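Side-chain contacts in FMN Adenylyltransferase (Candida glabrata, PDB 3FWK), which catalyses the transfer of an adenylyl group from ATP to FMN, the step of FAD biosynthesis that yields FAD and pyrophosphate: residues A11-C14 and Y15-S19; D115-F118 and K119-N123; E214-C217 and E218-Y222. All blocks are in the same frame, centred on the assembly; numbering follows the deposited sequence. Where two conformers were deposited one is given.

Interaction 1. Residues A11-C14 and Y15-S19; sequences AELC and YNLTS
Tyr15, Asn16, Leu17 and Thr18 each send their amide back four residues, to the carbonyls of Ala11, Glu12, Leu13 and Cys14, so this is unbroken alpha-helix in the middle of helix 7-23. The Cys14 carbonyl carries a second bond: Thr18 OG1 donates to Cys14 O at 2.7 Å, while Thr18 N reaches the same oxygen at 3.0 Å from the opposite face of the carbonyl plane. The hydroxyl gets there because OG1 lies beside its own backbone N (chi1 -60°). The next residue, Ser19, does the same: its OG donates to Tyr15 O at 2.9 Å, and in doing so sits above one face of the Tyr15 ring, toward its rim. On the partly exposed flank, Glu12 CG lies 3.7 Å from Asn16 ND2, with carboxylate and amide planes 49° apart; a water ties their ends together, donating to Asn16 OD1 at 2.8 Å and to Glu12 OE2 at 3.2 Å. Leu13 and Leu17 are in van der Waals contact, CG of Leu13 4.1 Å from CD2 of Leu17, and Leu17 goes on to Phe208 of helix 202-212. Tyr15 turns to Trp83 of helix 69-86. The chemistry implies a helix whose buried threonine satisfies its hydroxyl on the helix's own backbone while its side chain packs on Phe208 and on Ile39 of helix 31-50; Glu12 and Asn16 are joined by a bridging water rather than by a direct hydrogen bond.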
ATOM      1  N   ALA A  11       0.672 -11.092  11.544  1.00 13.49           N
ATOM      2  CA  ALA A  11      -0.797 -10.979  11.495  1.00 13.71           C
ATOM      3  C   ALA A  11      -1.337 -10.465  12.834  1.00 13.43           C
ATOM      4  O   ALA A  11      -2.208  -9.595  12.870  1.00 13.51           O
ATOM      5  CB  ALA A  11      -1.385 -12.322  11.130  1.00 14.33           C
ATOM      6  N   GLU A  12      -0.795 -10.965  13.946  1.00 13.88           N
ATOM      7  CA  GLU A  12      -1.250 -10.505  15.261  1.00 14.84           C
ATOM      8  C   GLU A  12      -0.930  -9.032  15.474  1.00 13.49           C
ATOM      9  O   GLU A  12      -1.753  -8.287  16.011  1.00 14.51           O
ATOM     10  CB  GLU A  12      -0.599 -11.356  16.341  1.00 15.93           C
ATOM     11  CG  GLU A  12      -1.167 -10.975  17.727  1.00 19.48           C
ATOM     12  CD  GLU A  12      -0.788 -11.924  18.837  1.00 25.10           C
ATOM     13  OE1 GLU A  12       0.173 -12.705  18.671  1.00 25.37           O
ATOM     14  OE2 GLU A  12      -1.478 -11.882  19.889  1.00 27.80           O
ATOM     15  N   LEU A  13       0.272  -8.609  15.079  1.00 13.71           N
ATOM     16  CA  LEU A  13       0.645  -7.216  15.156  1.00 13.18           C
ATOM     17  C   LEU A  13      -0.360  -6.366  14.392  1.00 13.49           C
ATOM     18  O   LEU A  13      -0.847  -5.357  14.871  1.00 13.58           O
ATOM     19  CB  LEU A  13       2.041  -6.997  14.578  1.00 14.38           C
ATOM     20  CG  LEU A  13       2.399  -5.535  14.297  1.00 15.57           C
ATOM     21  CD1 LEU A  13       2.413  -4.623  15.525  1.00 17.65           C
ATOM     22  CD2 LEU A  13       3.721  -5.453  13.534  1.00 17.32           C
ATOM     23  N   CYS A  14      -0.684  -6.804  13.178  1.00 12.70           N
ATOM     24  CA  CYS A  14      -1.575  -5.995  12.333  1.00 13.13           C
ATOM     25  C   CYS A  14      -2.976  -5.927  12.926  1.00 13.20           C
ATOM     26  O   CYS A  14      -3.635  -4.885  12.882  1.00 13.30           O
ATOM     27  CB  CYS A  14      -1.629  -6.572  10.928  1.00 12.86           C
ATOM     28  SG  CYS A  14      -0.065  -6.210  10.017  1.00 13.12           S
ATOM     29  N   TYR A  15      -3.426  -7.046  13.489  1.00 13.04           N
ATOM     30  CA  TYR A  15      -4.694  -7.045  14.227  1.00 13.73           C
ATOM     31  C   TYR A  15      -4.674  -6.062  15.388  1.00 13.70           C
ATOM     32  O   TYR A  15      -5.633  -5.306  15.610  1.00 14.26           O
ATOM     33  CB  TYR A  15      -5.007  -8.454  14.684  1.00 15.41           C
ATOM     34  CG  TYR A  15      -6.283  -8.496  15.495  1.00 16.94           C
ATOM     35  CD1 TYR A  15      -7.519  -8.446  14.859  1.00 17.42           C
ATOM     36  CD2 TYR A  15      -6.244  -8.555  16.893  1.00 16.80           C
ATOM     37  CE1 TYR A  15      -8.705  -8.457  15.593  1.00 20.14           C
ATOM     38  CE2 TYR A  15      -7.432  -8.570  17.644  1.00 19.48           C
ATOM     39  CZ  TYR A  15      -8.623  -8.512  16.962  1.00 20.78           C
ATOM     40  OH  TYR A  15      -9.807  -8.524  17.693  1.00 23.58           O
ATOM     41  N   ASN A  16      -3.596  -6.078  16.158  1.00 13.20           N
ATOM     42  CA  ASN A  16      -3.505  -5.199  17.297  1.00 14.73           C
ATOM     43  C   ASN A  16      -3.428  -3.728  16.933  1.00 13.85           C
ATOM     44  O   ASN A  16      -4.107  -2.908  17.538  1.00 15.21           O
ATOM     45  CB  ASN A  16      -2.310  -5.612  18.151  1.00 16.76           C
ATOM     46  CG  ASN A  16      -2.536  -6.940  18.875  1.00 17.09           C
ATOM     47  OD1 ASN A  16      -3.637  -7.377  19.123  1.00 20.10           O
ATOM     48  ND2 ASN A  16      -1.407  -7.583  19.235  1.00 20.98           N
ATOM     49  N   LEU A  17      -2.650  -3.364  15.912  1.00 14.11           N
ATOM     50  CA  LEU A  17      -2.569  -1.953  15.558  1.00 14.16           C
ATOM     51  C   LEU A  17      -3.881  -1.481  14.918  1.00 14.22           C
ATOM     52  O   LEU A  17      -4.292  -0.336  15.113  1.00 14.17           O
ATOM     53  CB  LEU A  17      -1.314  -1.608  14.729  1.00 14.88           C
ATOM     54  CG  LEU A  17      -1.238  -2.143  13.307  1.00 14.89           C
ATOM     55  CD1 LEU A  17      -1.938  -1.139  12.348  1.00 16.24           C
ATOM     56  CD2 LEU A  17       0.220  -2.321  12.886  1.00 16.86           C
ATOM     57  N   THR A  18      -4.551  -2.360  14.167  1.00 13.12           N
ATOM     58  CA  THR A  18      -5.831  -1.999  13.542  1.00 14.22           C
ATOM     59  C   THR A  18      -6.909  -1.798  14.628  1.00 13.88           C
ATOM     60  O   THR A  18      -7.661  -0.816  14.613  1.00 13.89           O
ATOM     61  CB  THR A  18      -6.238  -3.043  12.503  1.00 14.04           C
ATOM     62  OG1 THR A  18      -5.199  -3.117  11.483  1.00 14.17           O
ATOM     63  CG2 THR A  18      -7.546  -2.672  11.831  1.00 15.28           C
ATOM     64  N   SER A  19      -6.948  -2.718  15.572  1.00 14.23           N
ATOM     65  CA  SER A  19      -7.856  -2.591  16.701  1.00 15.08           C
ATOM     66  C   SER A  19      -7.587  -1.321  17.509  1.00 14.26           C
ATOM     67  O   SER A  19      -8.517  -0.640  17.948  1.00 15.63           O
ATOM     68  CB  SER A  19      -7.703  -3.822  17.588  1.00 16.38           C
ATOM     69  OG  SER A  19      -8.176  -4.994  16.978  1.00 20.10           O
TER
HETATM   70  O   HOH W   1      -4.075  -9.991  19.995  1.00 33.55           O

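Interaction 2. Residues D115-F118 and K119-N123; sequences DDTF and KTLEN
This is a helix-start contact, where the loop after strand 107-111 turns into helix 119-131 and the side chains of Thr117 and Phe118 meet the first turn. Phe118 holds the N-cap position, and its carbonyl begins the helical bonding: Glu122 N donates to Phe118 O at 3.0 Å, nearly straight at 166°. The phenylalanine ring leads away from this turn to meet the Phe224 ring edge-to-face, but its CB stays 4.1 Å from CB of Leu121. Glu122 folds back over the turn. Its chain bends at CG (chi2 -76°), which carries the carboxylate across Thr117 at about a right angle and puts OE2 3.3 Å from Thr117 CB. The threonine hydroxyl is engaged by the carbonyl of His114, so the glutamate meets carbon here, chiefly CB and the methyl. That methyl, CG2, also lies 4.1 Å from Leu121 CD2, wedged between the leucine and the acid. Asp113 OD1 lies close to Glu122 OE2. The arrangement is that of a beta-alpha connection in a Rossmann-like fold, with an apolar residue at the N-cap.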
ATOM      1  N   ASP A 115      10.782  -2.474 -15.701  1.00 12.77           N
ATOM      2  CA  ASP A 115      12.170  -2.075 -15.817  1.00 13.55           C
ATOM      3  C   ASP A 115      12.407  -0.624 -15.402  1.00 12.98           C
ATOM      4  O   ASP A 115      13.542  -0.237 -15.247  1.00 14.81           O
ATOM      5  CB  ASP A 115      12.708  -2.369 -17.202  1.00 15.48           C
ATOM      6  CG  ASP A 115      12.099  -1.534 -18.253  1.00 18.57           C
ATOM      7  OD1 ASP A 115      11.509  -0.482 -18.141  1.00 19.60           O
ATOM      8  OD2 ASP A 115      12.263  -2.000 -19.421  1.00 23.85           O
ATOM      9  N   ASP A 116      11.336   0.134 -15.172  1.00 11.93           N
ATOM     10  CA  ASP A 116      11.430   1.552 -14.850  1.00 12.31           C
ATOM     11  C   ASP A 116      10.890   1.857 -13.450  1.00 11.76           C
ATOM     12  O   ASP A 116      10.487   2.977 -13.153  1.00 12.55           O
ATOM     13  CB  ASP A 116      10.767   2.407 -15.931  1.00 13.29           C
ATOM     14  CG  ASP A 116       9.293   2.108 -16.117  1.00 13.64           C
ATOM     15  OD1 ASP A 116       8.755   1.182 -15.442  1.00 14.12           O
ATOM     16  OD2 ASP A 116       8.642   2.827 -16.945  1.00 14.66           O
ATOM     17  N   THR A 117      10.933   0.856 -12.583  1.00 12.84           N
ATOM     18  CA  THR A 117      10.525   1.011 -11.161  1.00 12.79           C
ATOM     19  C   THR A 117      11.621   1.738 -10.380  1.00 11.83           C
ATOM     20  O   THR A 117      12.805   1.500 -10.600  1.00 13.16           O
ATOM     21  CB  THR A 117      10.307  -0.382 -10.557  1.00 14.26           C
ATOM     22  OG1 THR A 117       9.363  -1.115 -11.358  1.00 16.55           O
ATOM     23  CG2 THR A 117       9.791  -0.334  -9.140  1.00 14.15           C
ATOM     24  N   PHE A 118      11.251   2.580  -9.431  1.00 11.58           N
ATOM     25  CA  PHE A 118      12.219   3.194  -8.540  1.00 12.06           C
ATOM     26  C   PHE A 118      12.993   2.126  -7.768  1.00 11.15           C
ATOM     27  O   PHE A 118      12.409   1.187  -7.195  1.00 11.50           O
ATOM     28  CB  PHE A 118      11.523   4.080  -7.482  1.00 12.24           C
ATOM     29  CG  PHE A 118      11.161   5.451  -7.976  1.00 12.14           C
ATOM     30  CD1 PHE A 118      12.075   6.494  -7.891  1.00 14.29           C
ATOM     31  CD2 PHE A 118       9.899   5.679  -8.539  1.00 14.07           C
ATOM     32  CE1 PHE A 118      11.765   7.753  -8.353  1.00 14.91           C
ATOM     33  CE2 PHE A 118       9.576   6.976  -9.001  1.00 15.16           C
ATOM     34  CZ  PHE A 118      10.515   7.982  -8.934  1.00 15.77           C
ATOM     35  N   LYS A 119      14.310   2.314  -7.660  1.00 11.31           N
ATOM     36  CA  LYS A 119      15.144   1.397  -6.872  1.00 11.57           C
ATOM     37  C   LYS A 119      14.648   1.333  -5.410  1.00 10.30           C
ATOM     38  O   LYS A 119      14.639   0.273  -4.795  1.00 10.53           O
ATOM     39  CB  LYS A 119      16.590   1.860  -6.889  1.00 12.85           C
ATOM     40  CG  LYS A 119      17.527   0.933  -6.164  1.00 13.79           C
ATOM     41  CD  LYS A 119      17.561  -0.474  -6.795  1.00 18.80           C
ATOM     42  CE  LYS A 119      18.794  -1.268  -6.403  1.00 22.92           C
ATOM     43  NZ  LYS A 119      19.038  -2.357  -7.456  1.00 24.30           N
ATOM     44  N   THR A 120      14.264   2.476  -4.837  1.00 10.71           N
ATOM     45  CA  THR A 120      13.853   2.482  -3.431  1.00 10.71           C
ATOM     46  C   THR A 120      12.604   1.606  -3.270  1.00 10.81           C
ATOM     47  O   THR A 120      12.422   0.950  -2.244  1.00 10.90           O
ATOM     48  CB  THR A 120      13.545   3.899  -2.952  1.00 11.11           C
ATOM     49  OG1 THR A 120      14.725   4.686  -3.002  1.00 11.98           O
ATOM     50  CG2 THR A 120      13.078   3.886  -1.503  1.00 12.36           C
ATOM     51  N   LEU A 121      11.696   1.643  -4.260  1.00 10.65           N
ATOM     52  CA  LEU A 121      10.523   0.805  -4.214  1.00 11.57           C
ATOM     53  C   LEU A 121      10.885  -0.690  -4.326  1.00 11.71           C
ATOM     54  O   LEU A 121      10.338  -1.505  -3.581  1.00 11.53           O
ATOM     55  CB  LEU A 121       9.535   1.233  -5.295  1.00 13.58           C
ATOM     56  CG  LEU A 121       8.147   0.656  -5.206  1.00 15.08           C
ATOM     57  CD1 LEU A 121       7.478   0.866  -3.836  1.00 15.21           C
ATOM     58  CD2 LEU A 121       7.304   1.320  -6.275  1.00 20.08           C
ATOM     59  N   GLU A 122      11.795  -1.059  -5.253  1.00 10.97           N
ATOM     60  CA  GLU A 122      12.283  -2.447  -5.294  1.00 11.93           C
ATOM     61  C   GLU A 122      12.822  -2.868  -3.940  1.00 11.11           C
ATOM     62  O   GLU A 122      12.517  -3.965  -3.432  1.00 11.62           O
ATOM     63  CB  GLU A 122      13.378  -2.608  -6.366  1.00 12.82           C
ATOM     64  CG  GLU A 122      12.949  -2.307  -7.797  1.00 13.54           C
ATOM     65  CD  GLU A 122      12.135  -3.369  -8.454  1.00 14.20           C
ATOM     66  OE1 GLU A 122      11.819  -4.416  -7.853  1.00 14.84           O
ATOM     67  OE2 GLU A 122      11.841  -3.162  -9.662  1.00 16.67           O
ATOM     68  N   ASN A 123      13.665  -2.006  -3.337  1.00 11.09           N
ATOM     69  CA  ASN A 123      14.248  -2.310  -2.036  1.00 11.42           C
ATOM     70  C   ASN A 123      13.127  -2.529  -1.010  1.00 10.52           C
ATOM     71  O   ASN A 123      13.184  -3.457  -0.198  1.00 11.31           O
ATOM     72  CB  ASN A 123      15.122  -1.173  -1.547  1.00 11.06           C
ATOM     73  CG  ASN A 123      16.422  -1.014  -2.297  1.00 12.92           C
ATOM     74  OD1 ASN A 123      16.858  -1.914  -3.029  1.00 15.02           O
ATOM     75  ND2 ASN A 123      17.073   0.133  -2.096  1.00 13.41           N
TER

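Interaction 3. Residues E214-C217 and E218-Y222; sequences EPIC and ELYRY
Tyr220 folds back against Cys217, three residues earlier, and its side chain can be followed outward from the turn. Tyr220 CB is 3.9 Å from Cys217 O, and CG keeps much the same distance. The ring then runs obliquely past the carbonyl, CG lying beside the backbone N (chi1 -61°), which brings CD2 to 3.2 Å from Cys217 O. The next atom, CE2, touches Cys217 CB at 4.0 Å, while CD2 also has the Ile216 methyl CD1 at 4.3 Å; that methyl approaches the ring obliquely. At the tip, the hydroxyl leaves the turn altogether and is hydrogen-bonded to the backbone N of Lys69, and the ring packs edge-to-face with Trp206. Beneath the side chain, Tyr220 N donates to Cys217 O at 3.3 Å, a long bond coming in well off the carbonyl plane. The same oxygen accepts from a water that also takes a weak bond from Arg221 N. Cys217 points its sulfur another way: SG, anti to the backbone N, lies 4.1 Å from Leu219 CG. Glu218 has two conformers; in the one described here it bends at chi2 and crosses Ile216 at about a right angle, OE1 passing Ile216 CG1. In this conformer a second water donates to OE1 at 2.8 Å and accepts from Ile216 N, bridging the carboxylate to the backbone two residues earlier. Beyond the turn, Cys217 and Leu219 lie on Thr120 of helix 119-131. The arrangement is one of successive beta turns, with i+3 to i bonds from Tyr220 to Cys217, weakly from Arg221 to Glu218, and from Tyr222 to Leu219, in the loop that follows helix 202-212.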
ATOM      1  N   GLU A 214       4.571   1.370  10.969  1.00 13.08           N
ATOM      2  CA  GLU A 214       5.300   0.401  10.138  1.00 13.99           C
ATOM      3  C   GLU A 214       6.235   1.178   9.217  1.00 14.58           C
ATOM      4  O   GLU A 214       5.932   2.298   8.798  1.00 16.34           O
ATOM      5  CB  GLU A 214       4.303  -0.428   9.353  1.00 16.42           C
ATOM      6  CG  GLU A 214       3.660  -1.442  10.215  1.00 16.22           C
ATOM      7  CD  GLU A 214       4.680  -2.499  10.683  1.00 17.03           C
ATOM      8  OE1 GLU A 214       5.159  -3.247   9.842  1.00 20.67           O
ATOM      9  OE2 GLU A 214       5.041  -2.514  11.873  1.00 16.79           O
ATOM     10  N   PRO A 215       7.367   0.568   8.837  1.00 14.89           N
ATOM     11  CA  PRO A 215       8.223   1.192   7.812  1.00 15.78           C
ATOM     12  C   PRO A 215       7.408   1.352   6.544  1.00 14.15           C
ATOM     13  O   PRO A 215       6.701   0.427   6.149  1.00 15.06           O
ATOM     14  CB  PRO A 215       9.359   0.134   7.599  1.00 17.23           C
ATOM     15  CG  PRO A 215       9.369  -0.654   8.888  1.00 19.32           C
ATOM     16  CD  PRO A 215       7.895  -0.727   9.302  1.00 16.51           C
ATOM     17  N   ILE A 216       7.562   2.470   5.867  1.00 14.11           N
ATOM     18  CA  ILE A 216       6.902   2.684   4.584  1.00 13.40           C
ATOM     19  C   ILE A 216       7.954   3.013   3.540  1.00 12.48           C
ATOM     20  O   ILE A 216       9.123   3.254   3.877  1.00 14.74           O
ATOM     21  CB  ILE A 216       5.855   3.802   4.639  1.00 15.25           C
ATOM     22  CG1 ILE A 216       6.510   5.152   4.896  1.00 17.83           C
ATOM     23  CG2 ILE A 216       4.808   3.485   5.750  1.00 18.26           C
ATOM     24  CD1 ILE A 216       5.516   6.315   4.875  1.00 21.94           C
ATOM     25  N   CYS A 217       7.561   3.024   2.259  1.00 11.94           N
ATOM     26  CA  CYS A 217       8.527   3.417   1.236  1.00 11.93           C
ATOM     27  C   CYS A 217       8.985   4.845   1.467  1.00 10.68           C
ATOM     28  O   CYS A 217       8.155   5.771   1.443  1.00 11.92           O
ATOM     29  CB  CYS A 217       7.930   3.271  -0.131  1.00 11.93           C
ATOM     30  SG  CYS A 217       9.134   3.693  -1.452  1.00 12.24           S
ATOM     31  N   GLU A 218      10.283   5.063   1.692  1.00 10.75           N
ATOM     32  CA  GLU A 218      10.697   6.360   2.180  0.50 11.31           C
ATOM     33  C   GLU A 218      10.716   7.441   1.112  1.00 10.68           C
ATOM     34  O   GLU A 218      10.907   8.615   1.421  1.00 11.44           O
ATOM     35  CB  GLU A 218      12.013   6.273   3.002  0.50 12.41           C
ATOM     36  CG  GLU A 218      11.790   5.817   4.454  0.50 11.64           C
ATOM     37  CD  GLU A 218      11.043   6.866   5.279  0.50 13.53           C
ATOM     38  OE1 GLU A 218       9.935   6.567   5.722  0.50 17.37           O
ATOM     39  OE2 GLU A 218      11.548   7.996   5.446  0.50 14.61           O
ATOM     40  N   LEU A 219      10.424   7.098  -0.151  1.00 10.65           N
ATOM     41  CA  LEU A 219      10.195   8.157  -1.138  1.00 11.25           C
ATOM     42  C   LEU A 219       9.097   9.144  -0.716  1.00 10.10           C
ATOM     43  O   LEU A 219       9.183  10.326  -1.029  1.00 10.33           O
ATOM     44  CB  LEU A 219       9.875   7.565  -2.520  1.00 11.71           C
ATOM     45  CG  LEU A 219      11.069   6.846  -3.163  1.00 12.54           C
ATOM     46  CD1 LEU A 219      10.600   6.132  -4.434  1.00 14.47           C
ATOM     47  CD2 LEU A 219      12.258   7.803  -3.436  1.00 15.06           C
ATOM     48  N   TYR A 220       8.046   8.667  -0.038  1.00 10.22           N
ATOM     49  CA  TYR A 220       6.973   9.595   0.362  1.00 10.43           C
ATOM     50  C   TYR A 220       7.506  10.692   1.258  1.00 10.60           C
ATOM     51  O   TYR A 220       7.046  11.844   1.188  1.00 10.81           O
ATOM     52  CB  TYR A 220       5.840   8.824   1.054  1.00 11.45           C
ATOM     53  CG  TYR A 220       5.190   7.795   0.170  1.00 10.72           C
ATOM     54  CD1 TYR A 220       4.622   8.148  -1.060  1.00 10.59           C
ATOM     55  CD2 TYR A 220       5.173   6.441   0.558  1.00 11.70           C
ATOM     56  CE1 TYR A 220       4.032   7.164  -1.875  1.00 11.63           C
ATOM     57  CE2 TYR A 220       4.564   5.471  -0.243  1.00 11.90           C
ATOM     58  CZ  TYR A 220       4.018   5.835  -1.429  1.00 11.49           C
ATOM     59  OH  TYR A 220       3.464   4.838  -2.197  1.00 13.59           O
ATOM     60  N   ARG A 221       8.505  10.386   2.092  1.00 10.80           N
ATOM     61  CA  ARG A 221       9.106  11.371   2.983  1.00 11.10           C
ATOM     62  C   ARG A 221       9.700  12.558   2.220  1.00 10.56           C
ATOM     63  O   ARG A 221       9.838  13.629   2.785  1.00 11.50           O
ATOM     64  CB  ARG A 221      10.151  10.661   3.871  1.00 11.92           C
ATOM     65  CG  ARG A 221      10.940  11.582   4.794  1.00 12.22           C
ATOM     66  CD  ARG A 221      10.038  12.164   5.936  1.00 12.23           C
ATOM     67  NE  ARG A 221      10.832  13.083   6.768  1.00 12.36           N
ATOM     68  CZ  ARG A 221      11.068  14.352   6.455  1.00 12.38           C
ATOM     69  NH1 ARG A 221      10.523  14.917   5.374  1.00 13.46           N
ATOM     70  NH2 ARG A 221      11.843  15.087   7.243  1.00 13.94           N
ATOM     71  N   TYR A 222      10.126  12.317   0.987  1.00 10.67           N
ATOM     72  CA  TYR A 222      10.804  13.317   0.180  1.00 11.45           C
ATOM     73  C   TYR A 222       9.868  14.099  -0.732  1.00 11.56           C
ATOM     74  O   TYR A 222      10.324  14.912  -1.540  1.00 13.84           O
ATOM     75  CB  TYR A 222      11.937  12.661  -0.624  1.00 11.79           C
ATOM     76  CG  TYR A 222      13.115  12.265   0.275  1.00 10.91           C
ATOM     77  CD1 TYR A 222      14.250  13.061   0.331  1.00 12.12           C
ATOM     78  CD2 TYR A 222      13.090  11.109   1.035  1.00 11.14           C
ATOM     79  CE1 TYR A 222      15.326  12.745   1.168  1.00 12.21           C
ATOM     80  CE2 TYR A 222      14.146  10.783   1.886  1.00 11.75           C
ATOM     81  CZ  TYR A 222      15.261  11.603   1.941  1.00 11.87           C
ATOM     82  OH  TYR A 222      16.311  11.295   2.774  1.00 13.06           O
TER
HETATM   83  O   HOH W   2       9.274   4.332   7.239  1.00 22.35           O
HETATM   84  O   HOH W   3       7.907   7.907   3.395  1.00 19.29           O

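The three contacts come in series along the chain: interaction 1 in helix 7-23, interaction 2 at the start of helix 119-131, and interaction 3 in the loop after helix 202-212. Interactions 1 and 2 lie on opposite sides of the chain's centre, their centres 28 Å apart and nearest atoms about 17 Å apart. Interaction 3 touches both, its centre 20 Å from that of interaction 1 and 13 Å from that of interaction 2. Leu13 CD2 packs on Glu214 OE2 at 3.6 Å, and Leu219 CD1 meets Phe118 CG at 3.7 Å, with Thr120 and Leu121 close to Cys217. The 214-222 loop thus packs against both helix 7-23 and helix 119-131.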